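PDB 6N36: beta-lactamase from Chitinophaga pinensis, which probably hydrolyses the amide bond of beta-lactam antibiotics, using two zinc ions as many metallo-beta-lactamases do. Local coordinates for residues L6-L10 with K126-L131; Y20-A26 with H236-Y242; A101-E107 with K134-H140; P186-T192 with Y207-L211. One frame throughout, in Å; residues are numbered along the deposited sequence. Where two conformers were deposited one is given.

Contact 1 of 4, residues L6-L10 with K126-L131; sequences LIKDL and KGSMFL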
# COMPACT_ATOMS: atom_id res chain seq x y z
N LEU A 6 -16.86 -12.82 -9.54
CA LEU A 6 -15.90 -11.71 -9.87
C LEU A 6 -16.02 -11.33 -11.34
O LEU A 6 -16.25 -12.26 -12.17
CB LEU A 6 -14.46 -12.15 -9.58
CG LEU A 6 -14.10 -12.45 -8.13
CD1 LEU A 6 -12.64 -12.87 -8.01
CD2 LEU A 6 -14.37 -11.26 -7.22
N ILE A 7 -15.81 -10.05 -11.66
CA ILE A 7 -15.68 -9.55 -13.06
C ILE A 7 -14.60 -10.38 -13.76
O ILE A 7 -13.47 -10.47 -13.24
CB ILE A 7 -15.37 -8.04 -13.12
CG1 ILE A 7 -16.50 -7.21 -12.53
CG2 ILE A 7 -15.02 -7.59 -14.54
CD1 ILE A 7 -16.09 -5.78 -12.25
N LYS A 8 -14.95 -10.94 -14.91
CA LYS A 8 -14.02 -11.68 -15.80
C LYS A 8 -13.10 -10.67 -16.47
O LYS A 8 -13.52 -9.51 -16.69
CB LYS A 8 -14.81 -12.49 -16.85
CG LYS A 8 -15.88 -13.42 -16.29
CD LYS A 8 -15.36 -14.33 -15.17
CE LYS A 8 -16.45 -14.81 -14.22
NZ LYS A 8 -15.89 -15.04 -12.86
N ASP A 9 -11.89 -11.09 -16.82
CA ASP A 9 -11.06 -10.36 -17.81
C ASP A 9 -10.63 -9.03 -17.21
O ASP A 9 -10.54 -8.03 -17.97
CB ASP A 9 -11.89 -10.14 -19.08
CG ASP A 9 -11.13 -10.40 -20.36
OD1 ASP A 9 -10.14 -9.68 -20.59
OD2 ASP A 9 -11.52 -11.34 -21.09
N LEU A 10 -10.43 -8.97 -15.89
CA LEU A 10 -9.86 -7.76 -15.25
C LEU A 10 -8.50 -7.46 -15.88
O LEU A 10 -7.70 -8.39 -16.08
CB LEU A 10 -9.69 -7.97 -13.75
CG LEU A 10 -10.96 -7.79 -12.92
CD1 LEU A 10 -10.69 -8.20 -11.47
CD2 LEU A 10 -11.45 -6.36 -13.02
N LYS A 126 -20.53 -2.75 -11.30
CA LYS A 126 -20.40 -3.80 -12.34
C LYS A 126 -19.96 -5.11 -11.68
O LYS A 126 -19.55 -6.04 -12.41
CB LYS A 126 -19.45 -3.32 -13.44
CG LYS A 126 -19.94 -2.06 -14.15
CD LYS A 126 -19.36 -1.87 -15.52
CE LYS A 126 -17.85 -1.76 -15.49
NZ LYS A 126 -17.24 -2.39 -16.69
N GLY A 127 -20.17 -5.21 -10.36
CA GLY A 127 -19.84 -6.36 -9.51
C GLY A 127 -18.40 -6.32 -9.02
O GLY A 127 -17.71 -5.28 -9.22
N SER A 128 -17.96 -7.43 -8.45
CA SER A 128 -16.76 -7.51 -7.59
C SER A 128 -15.52 -7.51 -8.48
O SER A 128 -15.45 -8.22 -9.50
CB SER A 128 -16.79 -8.69 -6.68
OG SER A 128 -17.68 -8.47 -5.60
N MET A 129 -14.54 -6.72 -8.10
CA MET A 129 -13.22 -6.79 -8.76
C MET A 129 -12.29 -7.70 -7.93
O MET A 129 -11.27 -8.08 -8.47
CB MET A 129 -12.63 -5.40 -8.92
CG MET A 129 -13.42 -4.55 -9.91
SD MET A 129 -12.81 -2.89 -9.97
CE MET A 129 -13.74 -2.27 -8.57
N PHE A 130 -12.61 -7.95 -6.66
CA PHE A 130 -11.76 -8.84 -5.82
C PHE A 130 -12.64 -9.54 -4.79
O PHE A 130 -13.76 -9.05 -4.50
CB PHE A 130 -10.64 -8.04 -5.15
CG PHE A 130 -11.11 -6.85 -4.35
CD1 PHE A 130 -11.51 -6.98 -3.03
CD2 PHE A 130 -11.17 -5.60 -4.92
CE1 PHE A 130 -12.00 -5.89 -2.32
CE2 PHE A 130 -11.55 -4.49 -4.17
CZ PHE A 130 -12.03 -4.65 -2.88
N LEU A 131 -12.16 -10.66 -4.24
CA LEU A 131 -12.90 -11.40 -3.21
C LEU A 131 -12.96 -10.52 -1.98
O LEU A 131 -11.96 -10.00 -1.50
CB LEU A 131 -12.24 -12.74 -2.89
CG LEU A 131 -12.33 -13.81 -3.97
CD1 LEU A 131 -11.67 -15.07 -3.49
CD2 LEU A 131 -13.78 -14.09 -4.36
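I7 docks on K126-L131 with both its backbone and its side chain. Its amide N gives a hydrogen bond to S128 O at 2.9 Å that is almost linear, 175° at the hydrogen. The side chain then climbs the neighbouring backbone. CB lies against S128 O, and CG1 settles between two carbonyl oxygens, closest to K126 O at 3.3 Å. CD1, at the tip, lies 3.5 Å from G127 O and touches M129 CG at 3.8 Å. This run follows from CG1 standing anti to the carbonyl carbon of I7 (chi1 -63°) with CD1 extended beyond it (chi2 166°), which carries the chain along the opposing loop.

L6 and L10 flank this central residue. L6 reaches over with its CD2 branch, which presses on F130 C at 3.4 Å, while the L6 and L131 side chains cross at about a right angle, L6 CD1 meeting L131 CD2. From the other end, L10 CD1 packs tightly on M129 O, 3.1 Å away, and L10 CD2 faces M129 CG. M129 CG thus has an apolar partner in both I7 and L10. M129 also rests on Y86, D120 and M123.

Neither partner is a helix or strand here, so a single backbone bond and a row of aliphatic branches fasten the N-terminal loop. That loop lies along one near the active site of a metallo-beta-lactamase: the M129 side chain is about 9 Å from a zinc ion, and helix 86-89, which it touches, carries the zinc ligands D87 and H88.

Contact 2 of 4, residues Y20-A26 with H236-Y242; sequences YQPFRIA and HQPGDAY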
# COMPACT_ATOMS: atom_id res chain seq x y z
N TYR A 20 9.96 -10.73 -9.06
CA TYR A 20 11.07 -9.88 -8.63
C TYR A 20 11.70 -10.55 -7.41
O TYR A 20 10.93 -10.98 -6.53
CB TYR A 20 10.55 -8.46 -8.38
CG TYR A 20 11.67 -7.48 -8.21
CD1 TYR A 20 12.33 -6.98 -9.32
CD2 TYR A 20 12.13 -7.09 -6.96
CE1 TYR A 20 13.39 -6.10 -9.19
CE2 TYR A 20 13.18 -6.20 -6.81
CZ TYR A 20 13.82 -5.70 -7.93
OH TYR A 20 14.90 -4.87 -7.86
N GLN A 21 13.03 -10.51 -7.32
CA GLN A 21 13.82 -11.11 -6.22
C GLN A 21 13.47 -10.37 -4.93
O GLN A 21 13.72 -9.18 -4.84
CB GLN A 21 15.32 -10.97 -6.55
CG GLN A 21 16.25 -11.65 -5.56
CD GLN A 21 17.72 -11.71 -5.96
OE1 GLN A 21 18.60 -11.73 -5.11
NE2 GLN A 21 18.02 -11.71 -7.25
N PRO A 22 12.94 -11.03 -3.89
CA PRO A 22 12.67 -10.31 -2.66
C PRO A 22 13.99 -9.90 -1.99
O PRO A 22 15.05 -10.49 -2.18
CB PRO A 22 11.91 -11.32 -1.80
CG PRO A 22 12.38 -12.65 -2.31
CD PRO A 22 12.58 -12.45 -3.80
N PHE A 23 13.89 -8.87 -1.14
CA PHE A 23 15.09 -8.33 -0.52
C PHE A 23 14.75 -7.58 0.76
O PHE A 23 13.63 -7.09 0.92
CB PHE A 23 15.83 -7.44 -1.51
CG PHE A 23 15.17 -6.14 -1.90
CD1 PHE A 23 14.18 -6.09 -2.88
CD2 PHE A 23 15.46 -4.98 -1.21
CE1 PHE A 23 13.59 -4.88 -3.23
CE2 PHE A 23 14.89 -3.76 -1.59
CZ PHE A 23 13.91 -3.72 -2.55
N ARG A 24 15.76 -7.46 1.60
CA ARG A 24 15.69 -6.68 2.84
C ARG A 24 15.88 -5.20 2.49
O ARG A 24 16.89 -4.80 1.84
CB ARG A 24 16.82 -7.13 3.76
CG ARG A 24 16.79 -6.48 5.12
CD ARG A 24 18.03 -6.99 5.86
NE ARG A 24 18.14 -6.39 7.17
CZ ARG A 24 19.29 -6.21 7.80
NH1 ARG A 24 20.44 -6.40 7.18
NH2 ARG A 24 19.26 -5.65 9.00
N ILE A 25 14.88 -4.40 2.84
CA ILE A 25 14.95 -2.94 2.59
C ILE A 25 15.81 -2.30 3.68
O ILE A 25 16.78 -1.58 3.35
CB ILE A 25 13.52 -2.36 2.54
CG1 ILE A 25 12.72 -2.96 1.38
CG2 ILE A 25 13.61 -0.84 2.49
CD1 ILE A 25 11.22 -2.74 1.49
N ALA A 26 15.39 -2.47 4.92
CA ALA A 26 15.96 -1.76 6.08
C ALA A 26 15.52 -2.53 7.31
O ALA A 26 14.33 -2.73 7.49
CB ALA A 26 15.50 -0.34 6.13
N HIS A 236 17.43 0.45 -6.89
CA HIS A 236 17.71 -0.93 -6.44
C HIS A 236 17.75 -1.86 -7.65
O HIS A 236 16.91 -1.75 -8.51
CB HIS A 236 16.66 -1.40 -5.44
CG HIS A 236 16.92 -2.78 -4.98
ND1 HIS A 236 16.31 -3.87 -5.55
CD2 HIS A 236 17.78 -3.27 -4.05
CE1 HIS A 236 16.74 -4.97 -4.97
NE2 HIS A 236 17.66 -4.64 -4.03
N GLN A 237 18.77 -2.72 -7.68
CA GLN A 237 18.86 -3.83 -8.64
C GLN A 237 19.01 -5.13 -7.86
O GLN A 237 19.61 -5.14 -6.79
CB GLN A 237 20.11 -3.67 -9.50
CG GLN A 237 20.01 -2.51 -10.47
CD GLN A 237 18.95 -2.77 -11.52
OE1 GLN A 237 18.98 -3.76 -12.25
NE2 GLN A 237 18.01 -1.87 -11.64
N PRO A 238 18.47 -6.24 -8.39
CA PRO A 238 18.65 -7.56 -7.78
C PRO A 238 20.12 -7.85 -7.42
O PRO A 238 21.00 -7.61 -8.25
CB PRO A 238 18.09 -8.49 -8.87
CG PRO A 238 17.02 -7.64 -9.51
CD PRO A 238 17.67 -6.29 -9.62
N GLY A 239 20.36 -8.32 -6.19
CA GLY A 239 21.70 -8.67 -5.70
C GLY A 239 22.44 -7.48 -5.12
O GLY A 239 23.55 -7.66 -4.61
N ASP A 240 21.88 -6.26 -5.16
CA ASP A 240 22.53 -5.11 -4.48
C ASP A 240 22.82 -5.47 -3.02
O ASP A 240 21.98 -6.13 -2.36
CB ASP A 240 21.67 -3.84 -4.53
CG ASP A 240 21.74 -3.07 -5.84
OD1 ASP A 240 22.53 -3.48 -6.71
OD2 ASP A 240 20.97 -2.08 -6.01
N ALA A 241 23.96 -5.01 -2.51
CA ALA A 241 24.32 -5.12 -1.09
C ALA A 241 23.24 -4.39 -0.29
O ALA A 241 22.68 -3.38 -0.85
CB ALA A 241 25.70 -4.53 -0.83
N TYR A 242 22.99 -4.84 0.94
CA TYR A 242 22.14 -4.12 1.92
C TYR A 242 22.55 -2.66 1.92
O TYR A 242 23.76 -2.37 2.12
CB TYR A 242 22.29 -4.70 3.32
CG TYR A 242 21.46 -4.08 4.41
CD1 TYR A 242 20.08 -4.10 4.35
CD2 TYR A 242 22.02 -3.46 5.51
CE1 TYR A 242 19.31 -3.55 5.36
CE2 TYR A 242 21.27 -2.90 6.52
CZ TYR A 242 19.87 -2.93 6.44
OH TYR A 242 19.13 -2.38 7.45
O HOH W 1 15.41 -3.46 -10.01
O HOH W 2 18.48 -8.50 -3.89
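Two flat stacks join the same pair of segments: the guanidinium of R24 on the ring of Y242, and the ring of F23 on that of H236. The first is nearly parallel, with planes 7° apart and centres separated by 3.8 Å. R24 NH1 lies 3.4 Å above the Y242 plane, over the ring centre, and the charged group also makes a cation-pi contact with that face. An arginine chain extended from CG to NE delivers the group flat, and R24 NE is held by G27 O.

In the second pair the F23 and H236 rings come from opposite directions and meet face to face, centroids 3.7 Å apart and planes at 14°. Y20 addresses the same imidazole from its edge: Y20 OH is hydrogen-bonded to H236 ND1 at 2.9 Å. A water ties that hydroxyl to the backbone too, lying 2.6 Å from Y20 OH and donating to H236 O at 2.7 Å. H236 is therefore fixed over a face by F23, at an edge by Y20 and, through its carbonyl, by the bridging water.

Further along, P238 CD rests on Y20 OH at 3.6 Å. P238 belongs to the type II turn Q237-D240, closed by D240 N bonding to Q237 O.

The Y242 hydroxyl binds D173 OD2 and the amide of G27, which ties the stacked tyrosine to the turn after strand 23-26. The nearby carboxylate probably enriches the electron density of the Y242 ring and so favours the positive guanidinium lying on it.

Contact 3 of 4, residues A101-E107 with K134-H140; sequences AKMMVNE and KADRLLH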
# COMPACT_ATOMS: atom_id res chain seq x y z
N ALA A 101 -4.73 -14.52 9.62
CA ALA A 101 -4.28 -13.19 10.08
C ALA A 101 -5.48 -12.26 10.26
O ALA A 101 -6.57 -12.53 9.65
CB ALA A 101 -3.29 -12.65 9.08
N LYS A 102 -5.30 -11.24 11.10
CA LYS A 102 -6.33 -10.20 11.33
C LYS A 102 -6.24 -9.16 10.23
O LYS A 102 -5.16 -8.63 10.00
CB LYS A 102 -6.12 -9.52 12.69
CG LYS A 102 -6.29 -10.44 13.90
CD LYS A 102 -6.21 -9.59 15.15
CE LYS A 102 -5.91 -10.32 16.43
NZ LYS A 102 -5.29 -9.39 17.42
N MET A 103 -7.35 -8.90 9.55
CA MET A 103 -7.44 -7.77 8.58
C MET A 103 -7.71 -6.47 9.33
O MET A 103 -8.77 -6.35 9.95
CB MET A 103 -8.58 -7.96 7.58
CG MET A 103 -8.58 -6.85 6.55
SD MET A 103 -7.30 -7.10 5.29
CE MET A 103 -6.63 -5.44 5.19
N MET A 104 -6.81 -5.51 9.24
CA MET A 104 -7.00 -4.18 9.88
C MET A 104 -7.07 -3.15 8.73
O MET A 104 -6.18 -3.14 7.84
CB MET A 104 -5.90 -3.88 10.88
CG MET A 104 -5.72 -4.99 11.87
SD MET A 104 -4.67 -4.46 13.22
CE MET A 104 -4.69 -5.90 14.28
N VAL A 105 -8.17 -2.40 8.67
CA VAL A 105 -8.50 -1.53 7.51
C VAL A 105 -9.05 -0.20 8.00
O VAL A 105 -9.82 -0.17 9.00
CB VAL A 105 -9.44 -2.20 6.50
CG1 VAL A 105 -10.81 -2.48 7.08
CG2 VAL A 105 -9.54 -1.39 5.21
N ASN A 106 -8.58 0.86 7.38
CA ASN A 106 -9.17 2.21 7.48
C ASN A 106 -10.69 2.09 7.44
O ASN A 106 -11.24 1.50 6.55
CB ASN A 106 -8.63 3.08 6.35
CG ASN A 106 -8.93 4.56 6.47
OD1 ASN A 106 -9.92 4.94 7.10
ND2 ASN A 106 -8.16 5.36 5.77
N GLU A 107 -11.36 2.63 8.44
CA GLU A 107 -12.84 2.64 8.52
C GLU A 107 -13.43 3.11 7.19
O GLU A 107 -14.46 2.59 6.82
CB GLU A 107 -13.33 3.55 9.66
CG GLU A 107 -12.60 4.88 9.73
CD GLU A 107 -13.30 6.04 10.41
OE1 GLU A 107 -12.92 7.21 10.13
OE2 GLU A 107 -14.19 5.78 11.25
N LYS A 134 -13.74 -9.12 5.31
CA LYS A 134 -14.29 -8.43 6.50
C LYS A 134 -13.17 -7.96 7.43
O LYS A 134 -12.19 -8.71 7.62
CB LYS A 134 -15.19 -9.42 7.25
CG LYS A 134 -16.42 -9.82 6.45
CD LYS A 134 -17.45 -10.59 7.28
CE LYS A 134 -18.62 -11.07 6.45
NZ LYS A 134 -18.16 -11.75 5.22
N ALA A 135 -13.33 -6.80 8.04
CA ALA A 135 -12.35 -6.17 8.94
C ALA A 135 -12.39 -6.83 10.31
O ALA A 135 -13.52 -6.98 10.87
CB ALA A 135 -12.62 -4.70 9.07
N ASP A 136 -11.22 -7.11 10.88
CA ASP A 136 -11.08 -7.52 12.30
C ASP A 136 -10.88 -6.29 13.18
O ASP A 136 -11.25 -6.34 14.36
CB ASP A 136 -9.98 -8.56 12.42
CG ASP A 136 -10.34 -9.81 11.64
OD1 ASP A 136 -11.28 -10.53 12.09
OD2 ASP A 136 -9.74 -10.07 10.58
N ARG A 137 -10.32 -5.21 12.64
CA ARG A 137 -10.13 -3.93 13.35
C ARG A 137 -10.33 -2.81 12.33
O ARG A 137 -9.83 -2.95 11.19
CB ARG A 137 -8.76 -3.83 14.02
CG ARG A 137 -8.53 -2.54 14.78
CD ARG A 137 -7.22 -2.53 15.58
NE ARG A 137 -6.92 -1.18 16.01
CZ ARG A 137 -5.72 -0.69 16.27
NH1 ARG A 137 -4.64 -1.46 16.23
NH2 ARG A 137 -5.58 0.58 16.58
N LEU A 138 -11.11 -1.81 12.73
CA LEU A 138 -11.32 -0.61 11.90
C LEU A 138 -10.36 0.46 12.40
O LEU A 138 -10.38 0.75 13.63
CB LEU A 138 -12.79 -0.16 12.03
CG LEU A 138 -13.85 -1.14 11.53
CD1 LEU A 138 -15.25 -0.64 11.90
CD2 LEU A 138 -13.74 -1.36 10.04
N LEU A 139 -9.58 1.04 11.51
CA LEU A 139 -8.51 2.00 11.87
C LEU A 139 -8.97 3.43 11.57
O LEU A 139 -9.68 3.64 10.56
CB LEU A 139 -7.27 1.67 11.03
CG LEU A 139 -6.66 0.30 11.23
CD1 LEU A 139 -5.63 0.03 10.13
CD2 LEU A 139 -6.06 0.18 12.64
N HIS A 140 -8.50 4.37 12.39
CA HIS A 140 -8.68 5.83 12.25
C HIS A 140 -7.35 6.54 12.08
O HIS A 140 -6.30 5.99 12.39
CB HIS A 140 -9.44 6.38 13.48
CG HIS A 140 -10.72 5.65 13.68
ND1 HIS A 140 -10.81 4.53 14.48
CD2 HIS A 140 -11.92 5.78 13.09
CE1 HIS A 140 -12.04 4.05 14.44
NE2 HIS A 140 -12.74 4.80 13.59
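M104 and R137 stand side by side on one face of a parallel strand pair, their side chains crossing at a slant with M104 CG 3.9 Å from R137 CB. The next pair along on that face is N106 with L139. L139 CD1 leans back to M104 CB at 4.0 Å, while its other branch, CD2, lies over a face of the R137 guanidinium. The extended R137 chain takes the guanidinium to S144 O, beside the first strand of the other sheet, where R137 NH1 donates to that oxygen.

The other face holds V105 and L138. V105 CG1 sits between its backbone N and carbonyl carbon (chi1 65°) and is thereby pushed against A135 CB at 3.5 Å, a tight carbon contact; L138 CD2 closes in more loosely from further along.

In the backbone ladder, V105 bonds both ways: V105 N gives to R137 O at 3.1 Å, and V105 O takes L139 N at 2.8 Å. E107 N continues the ladder to L139 O. At the other end D136 turns its carboxylate back on the strand, OD2 accepting M103 N through its anti lone pair at 2.9 Å, while M103 O receives D136 N at 2.7 Å.

The beta-alpha-beta unit of strand 102-106, helix 110-114 and strand 137-139 thus adds an edge strand to the sheet. Its ladder is finished by a side chain: the D136 carboxylate supplies the acceptor for M103 N where the neighbouring strand has not yet begun.

Contact 4 of 4, residues P186-T192 with Y207-L211; sequences PSILNDT and YAYTL
Y207 holds its ring out from the helix with chi1 at -90°, and I188 sets CG1 opposite its own carbonyl carbon (chi1 -55°), which lays that carbon over a face of the tyrosine. The contact joins helix 203-215 to the loop after strand 177-182 in the metallo-beta-lactamase fold. I188 CG1 makes a CH-pi contact, 3.6 Å above the Y207 ring plane and offset toward the rim.

Near the plane of the ring, the Y207 hydroxyl donates a hydrogen bond to S187 O, 2.7 Å from Y207 OH. The same carbonyl accepts H160 ND1, so S187 is in the second shell of the zinc site and probably helps orient H160, with Y207 bonding to the same carbonyl.

P186 wedges between the tyrosine and the next helical turn: its CG lies 3.7 Å from L211 CD2, and its CB meets both T210 CG2 and Y207 CD1. P186 O is buried here without a polar partner.

A water joins the phenol oxygen to the type I turn L189-T192. It accepts from L189 N at 2.8 Å, lies 2.8 Å from T192 OG1 and donates to Y207 OH at 2.9 Å.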
# COMPACT_ATOMS: atom_id res chain seq x y z
N PRO A 186 -1.15 10.19 -4.00
CA PRO A 186 -2.50 10.65 -4.35
C PRO A 186 -2.71 10.82 -5.85
O PRO A 186 -3.01 11.90 -6.33
CB PRO A 186 -2.62 11.94 -3.57
CG PRO A 186 -1.21 12.48 -3.60
CD PRO A 186 -0.36 11.26 -3.35
N SER A 187 -2.55 9.74 -6.58
CA SER A 187 -2.84 9.72 -8.02
C SER A 187 -4.35 9.88 -8.28
O SER A 187 -5.15 9.41 -7.51
CB SER A 187 -2.25 8.51 -8.70
OG SER A 187 -2.83 7.35 -8.20
N ILE A 188 -4.70 10.59 -9.33
CA ILE A 188 -6.08 10.93 -9.74
C ILE A 188 -6.37 10.18 -11.04
O ILE A 188 -5.63 10.43 -12.02
CB ILE A 188 -6.19 12.45 -9.91
CG1 ILE A 188 -5.77 13.18 -8.64
CG2 ILE A 188 -7.64 12.77 -10.27
CD1 ILE A 188 -5.54 14.70 -8.83
N LEU A 189 -7.43 9.38 -11.07
CA LEU A 189 -7.79 8.62 -12.29
C LEU A 189 -8.46 9.59 -13.26
O LEU A 189 -8.99 10.67 -12.87
CB LEU A 189 -8.73 7.46 -11.95
CG LEU A 189 -8.10 6.34 -11.12
CD1 LEU A 189 -9.09 5.20 -10.94
CD2 LEU A 189 -6.84 5.86 -11.77
N ASN A 190 -8.41 9.22 -14.54
CA ASN A 190 -9.02 10.07 -15.59
C ASN A 190 -10.50 10.37 -15.31
O ASN A 190 -10.91 11.47 -15.61
CB ASN A 190 -8.85 9.34 -16.92
CG ASN A 190 -9.32 10.16 -18.10
OD1 ASN A 190 -9.10 11.37 -18.10
ND2 ASN A 190 -9.81 9.49 -19.16
N ASP A 191 -11.27 9.38 -14.83
CA ASP A 191 -12.74 9.55 -14.77
C ASP A 191 -13.11 10.38 -13.52
O ASP A 191 -14.27 10.79 -13.40
CB ASP A 191 -13.47 8.21 -14.72
CG ASP A 191 -13.42 7.43 -16.03
OD1 ASP A 191 -13.37 8.06 -17.09
OD2 ASP A 191 -13.37 6.18 -15.95
N THR A 192 -12.17 10.80 -12.73
CA THR A 192 -12.50 11.52 -11.45
C THR A 192 -12.75 13.01 -11.68
O THR A 192 -11.88 13.71 -12.21
CB THR A 192 -11.38 11.30 -10.42
OG1 THR A 192 -11.47 9.91 -10.12
CG2 THR A 192 -11.54 12.10 -9.14
N TYR A 207 -8.58 14.96 -1.61
CA TYR A 207 -7.29 15.03 -2.33
C TYR A 207 -6.53 16.28 -1.91
O TYR A 207 -5.32 16.18 -1.68
CB TYR A 207 -7.48 15.07 -3.84
CG TYR A 207 -7.51 13.73 -4.53
CD1 TYR A 207 -6.35 12.97 -4.66
CD2 TYR A 207 -8.69 13.23 -5.05
CE1 TYR A 207 -6.36 11.80 -5.37
CE2 TYR A 207 -8.70 12.05 -5.77
CZ TYR A 207 -7.55 11.31 -5.90
OH TYR A 207 -7.58 10.17 -6.68
N ALA A 208 -7.21 17.39 -1.76
CA ALA A 208 -6.56 18.65 -1.37
C ALA A 208 -5.91 18.50 0.00
O ALA A 208 -4.73 18.88 0.22
CB ALA A 208 -7.50 19.80 -1.38
N TYR A 209 -6.66 17.89 0.94
CA TYR A 209 -6.17 17.60 2.30
C TYR A 209 -4.93 16.72 2.22
O TYR A 209 -3.86 17.01 2.82
CB TYR A 209 -7.26 16.98 3.18
CG TYR A 209 -6.70 16.34 4.42
CD1 TYR A 209 -6.42 17.09 5.54
CD2 TYR A 209 -6.30 15.02 4.46
CE1 TYR A 209 -5.80 16.55 6.63
CE2 TYR A 209 -5.70 14.44 5.55
CZ TYR A 209 -5.52 15.20 6.70
OH TYR A 209 -4.87 14.70 7.80
N THR A 210 -5.02 15.63 1.46
CA THR A 210 -3.93 14.64 1.39
C THR A 210 -2.67 15.27 0.82
O THR A 210 -1.56 14.99 1.33
CB THR A 210 -4.42 13.47 0.57
OG1 THR A 210 -5.41 12.82 1.36
CG2 THR A 210 -3.31 12.51 0.21
N LEU A 211 -2.78 16.06 -0.25
CA LEU A 211 -1.55 16.67 -0.83
C LEU A 211 -0.83 17.51 0.23
O LEU A 211 0.41 17.40 0.33
CB LEU A 211 -1.95 17.46 -2.06
CG LEU A 211 -2.25 16.60 -3.27
CD1 LEU A 211 -3.15 17.32 -4.25
CD2 LEU A 211 -0.95 16.13 -3.90
O HOH W 3 -9.11 9.06 -8.82

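How the contacts relate
Contacts 1, 3 and 4 lie 22 to 23 Å from one another, centre to centre; contact 2 stands apart, 30 to 33 Å from each. Contacts 2 and 3 reach the two outermost strands, 23-26 and 137-139, of the same seven-stranded sheet, on opposite sides of the chain's centre. Along the sequence, the loop closed by contact 2 encloses contacts 3 and 4, while contact 1 crosses both 2 and 3 and closes before contact 4 opens. K126-L131 and K134-H140 nearly follow one another. Contacts 1 and 4, about 9 Å apart at nearest atoms, both approach the zinc site, whereas contacts 2 and 3 fasten the sheet's edges farther away.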